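Local coordinates for protein alginase (Pseudoalteromonas, PDB 4Q8K) that probably cleaves the polysaccharide alginate as a polysaccharide lyase of family 18, with a catalytic domain that binds a calcium ion, at residues Q178-N183 / G338-F343. Residues are numbered along the deposited sequence; the frame is centred on the assembly and turned at random.
Sequences QHITPN and GNSNSF. With SO4 (sulfate ion), chain D.
On the surface of the jelly-roll beta-sandwich of this alginate lyase domain, the loop 178-183 lies against the start of helix 340-349, where Ile180 reaches Gly338, Ser340 and Phe343. No direct hydrogen bond joins the two segments; van der Waals contact and two bridging waters do. In Ile180, CG1 lies between the backbone N and carbonyl carbon, and an extended second torsion (chi2 170°) carries CD1 to the start of the helix, 3.5 Å from Gly338 O. The same methyl lies 4.0 Å from Ser340 CB. Its other branch, CG2, approaches the Phe343 ring obliquely, 4.2 Å from CD2. Shortening this side chain to an alanine would remove both branches and is likely to open a gap beside Gly338 O, Ser340 CB and the Phe343 ring. Water 1 links Gln178 O, to which it donates over 2.6 Å, with Ser340 OG. Water 2 donates to Thr181 O and accepts from Gly338 N at 2.6 Å, lying in plane at the edge of the Phe343 ring. In the first helical turn, Ser342 OG gives a 2.6 Å hydrogen bond to Asn339 O and sits over the centre of one Phe343 face. Thr181 OG1 donates to O4 of a sulfate, probably a crystallisation component, which Arg188 also binds. Strand 186-193 backs the contact: Trp187 touches Ile180 and hydrogen-bonds Ser340 OG, while His179 pairs through its backbone with Arg188.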
loop_
_atom_site.group_PDB
_atom_site.type_symbol
_atom_site.label_atom_id
_atom_site.label_comp_id
_atom_site.label_asym_id
_atom_site.label_seq_id
_atom_site.Cartn_x
_atom_site.Cartn_y
_atom_site.Cartn_z
ATOM N N GLN A 178 4.713 -13.968 -1.204
ATOM C CA GLN A 178 5.955 -13.780 -1.951
ATOM C C GLN A 178 5.721 -13.440 -3.426
ATOM O O GLN A 178 6.442 -13.896 -4.309
ATOM C CB GLN A 178 6.862 -15.025 -1.803
ATOM C CG GLN A 178 7.037 -15.477 -0.345
ATOM C CD GLN A 178 7.876 -16.753 -0.173
ATOM O OE1 GLN A 178 8.146 -17.177 0.951
ATOM N NE2 GLN A 178 8.271 -17.363 -1.277
ATOM N N HIS A 179 4.716 -12.624 -3.708
ATOM C CA HIS A 179 4.411 -12.344 -5.099
ATOM C C HIS A 179 5.332 -11.293 -5.689
ATOM O O HIS A 179 5.564 -10.254 -5.082
ATOM C CB HIS A 179 2.952 -11.914 -5.253
ATOM C CG HIS A 179 2.462 -12.003 -6.660
ATOM N ND1 HIS A 179 1.995 -13.180 -7.207
ATOM C CD2 HIS A 179 2.405 -11.077 -7.645
ATOM C CE1 HIS A 179 1.647 -12.967 -8.464
ATOM N NE2 HIS A 179 1.884 -11.700 -8.753
ATOM N N ILE A 180 5.859 -11.560 -6.881
ATOM C CA ILE A 180 6.693 -10.580 -7.568
ATOM C C ILE A 180 6.194 -10.196 -8.960
ATOM O O ILE A 180 5.300 -10.838 -9.521
ATOM C CB ILE A 180 8.164 -11.052 -7.709
ATOM C CG1 ILE A 180 8.253 -12.271 -8.628
ATOM C CG2 ILE A 180 8.785 -11.345 -6.355
ATOM C CD1 ILE A 180 9.681 -12.628 -9.000
ATOM N N THR A 181 6.802 -9.141 -9.504
ATOM C CA THR A 181 6.551 -8.666 -10.856
ATOM C C THR A 181 7.895 -8.313 -11.482
ATOM O O THR A 181 8.907 -8.279 -10.783
ATOM C CB THR A 181 5.688 -7.391 -10.838
ATOM O OG1 THR A 181 6.410 -6.366 -10.150
ATOM C CG2 THR A 181 4.374 -7.646 -10.124
ATOM N N PRO A 182 7.919 -8.031 -12.797
ATOM C CA PRO A 182 9.204 -7.729 -13.438
ATOM C C PRO A 182 9.914 -6.518 -12.830
ATOM O O PRO A 182 11.136 -6.542 -12.716
ATOM C CB PRO A 182 8.810 -7.435 -14.889
ATOM C CG PRO A 182 7.551 -8.236 -15.087
ATOM C CD PRO A 182 6.827 -8.165 -13.780
ATOM N N ASN A 183 9.155 -5.497 -12.440
ATOM C CA ASN A 183 9.731 -4.237 -11.967
ATOM C C ASN A 183 9.691 -4.046 -10.448
ATOM O O ASN A 183 10.237 -3.071 -9.924
ATOM C CB ASN A 183 9.031 -3.052 -12.634
ATOM C CG ASN A 183 9.284 -2.985 -14.131
ATOM O OD1 ASN A 183 10.336 -3.399 -14.612
ATOM N ND2 ASN A 183 8.319 -2.447 -14.873
ATOM N N GLY A 338 12.760 -8.982 -10.412
ATOM C CA GLY A 338 12.371 -10.244 -11.017
ATOM C C GLY A 338 12.977 -11.467 -10.358
ATOM O O GLY A 338 12.677 -12.593 -10.742
ATOM N N ASN A 339 13.823 -11.249 -9.356
ATOM C CA ASN A 339 14.526 -12.344 -8.698
ATOM C C ASN A 339 13.995 -12.574 -7.296
ATOM O O ASN A 339 14.445 -11.933 -6.347
ATOM C CB ASN A 339 16.025 -12.023 -8.638
ATOM C CG ASN A 339 16.859 -13.177 -8.108
ATOM O OD1 ASN A 339 18.044 -13.278 -8.428
ATOM N ND2 ASN A 339 16.260 -14.035 -7.285
ATOM N N SER A 340 13.042 -13.486 -7.158
ATOM C CA SER A 340 12.367 -13.695 -5.884
ATOM C C SER A 340 13.330 -14.120 -4.775
ATOM O O SER A 340 13.177 -13.724 -3.619
ATOM C CB SER A 340 11.247 -14.722 -6.027
ATOM O OG SER A 340 10.602 -14.948 -4.784
ATOM N N ASN A 341 14.311 -14.941 -5.131
ATOM C CA ASN A 341 15.295 -15.394 -4.157
ATOM C C ASN A 341 16.110 -14.206 -3.617
ATOM O O ASN A 341 16.488 -14.182 -2.440
ATOM C CB ASN A 341 16.216 -16.475 -4.752
ATOM C CG ASN A 341 15.603 -17.879 -4.701
ATOM O OD1 ASN A 341 16.215 -18.851 -5.154
ATOM N ND2 ASN A 341 14.404 -17.990 -4.150
ATOM N N SER A 342 16.386 -13.227 -4.469
ATOM C CA SER A 342 17.108 -12.042 -4.008
ATOM C C SER A 342 16.340 -11.332 -2.886
ATOM O O SER A 342 16.934 -10.872 -1.910
ATOM C CB SER A 342 17.443 -11.079 -5.151
ATOM O OG SER A 342 16.304 -10.349 -5.585
ATOM N N PHE A 343 15.018 -11.260 -3.012
ATOM C CA PHE A 343 14.214 -10.597 -1.988
ATOM C C PHE A 343 14.102 -11.450 -0.738
ATOM O O PHE A 343 14.104 -10.946 0.383
ATOM C CB PHE A 343 12.831 -10.221 -2.546
ATOM C CG PHE A 343 12.902 -9.283 -3.710
ATOM C CD1 PHE A 343 13.650 -8.117 -3.628
ATOM C CD2 PHE A 343 12.263 -9.584 -4.905
ATOM C CE1 PHE A 343 13.743 -7.255 -4.695
ATOM C CE2 PHE A 343 12.353 -8.732 -5.979
ATOM C CZ PHE A 343 13.091 -7.557 -5.878
HETATM S S SO4 D . 4.669 -3.104 -10.780
HETATM O O1 SO4 D . 4.716 -3.272 -12.234
HETATM O O2 SO4 D . 4.652 -1.672 -10.474
HETATM O O3 SO4 D . 3.475 -3.768 -10.264
HETATM O O4 SO4 D . 5.857 -3.705 -10.190
HETATM O O HOH W 1 8.085 -15.438 -5.601
HETATM O O HOH W 2 10.917 -7.727 -9.090
#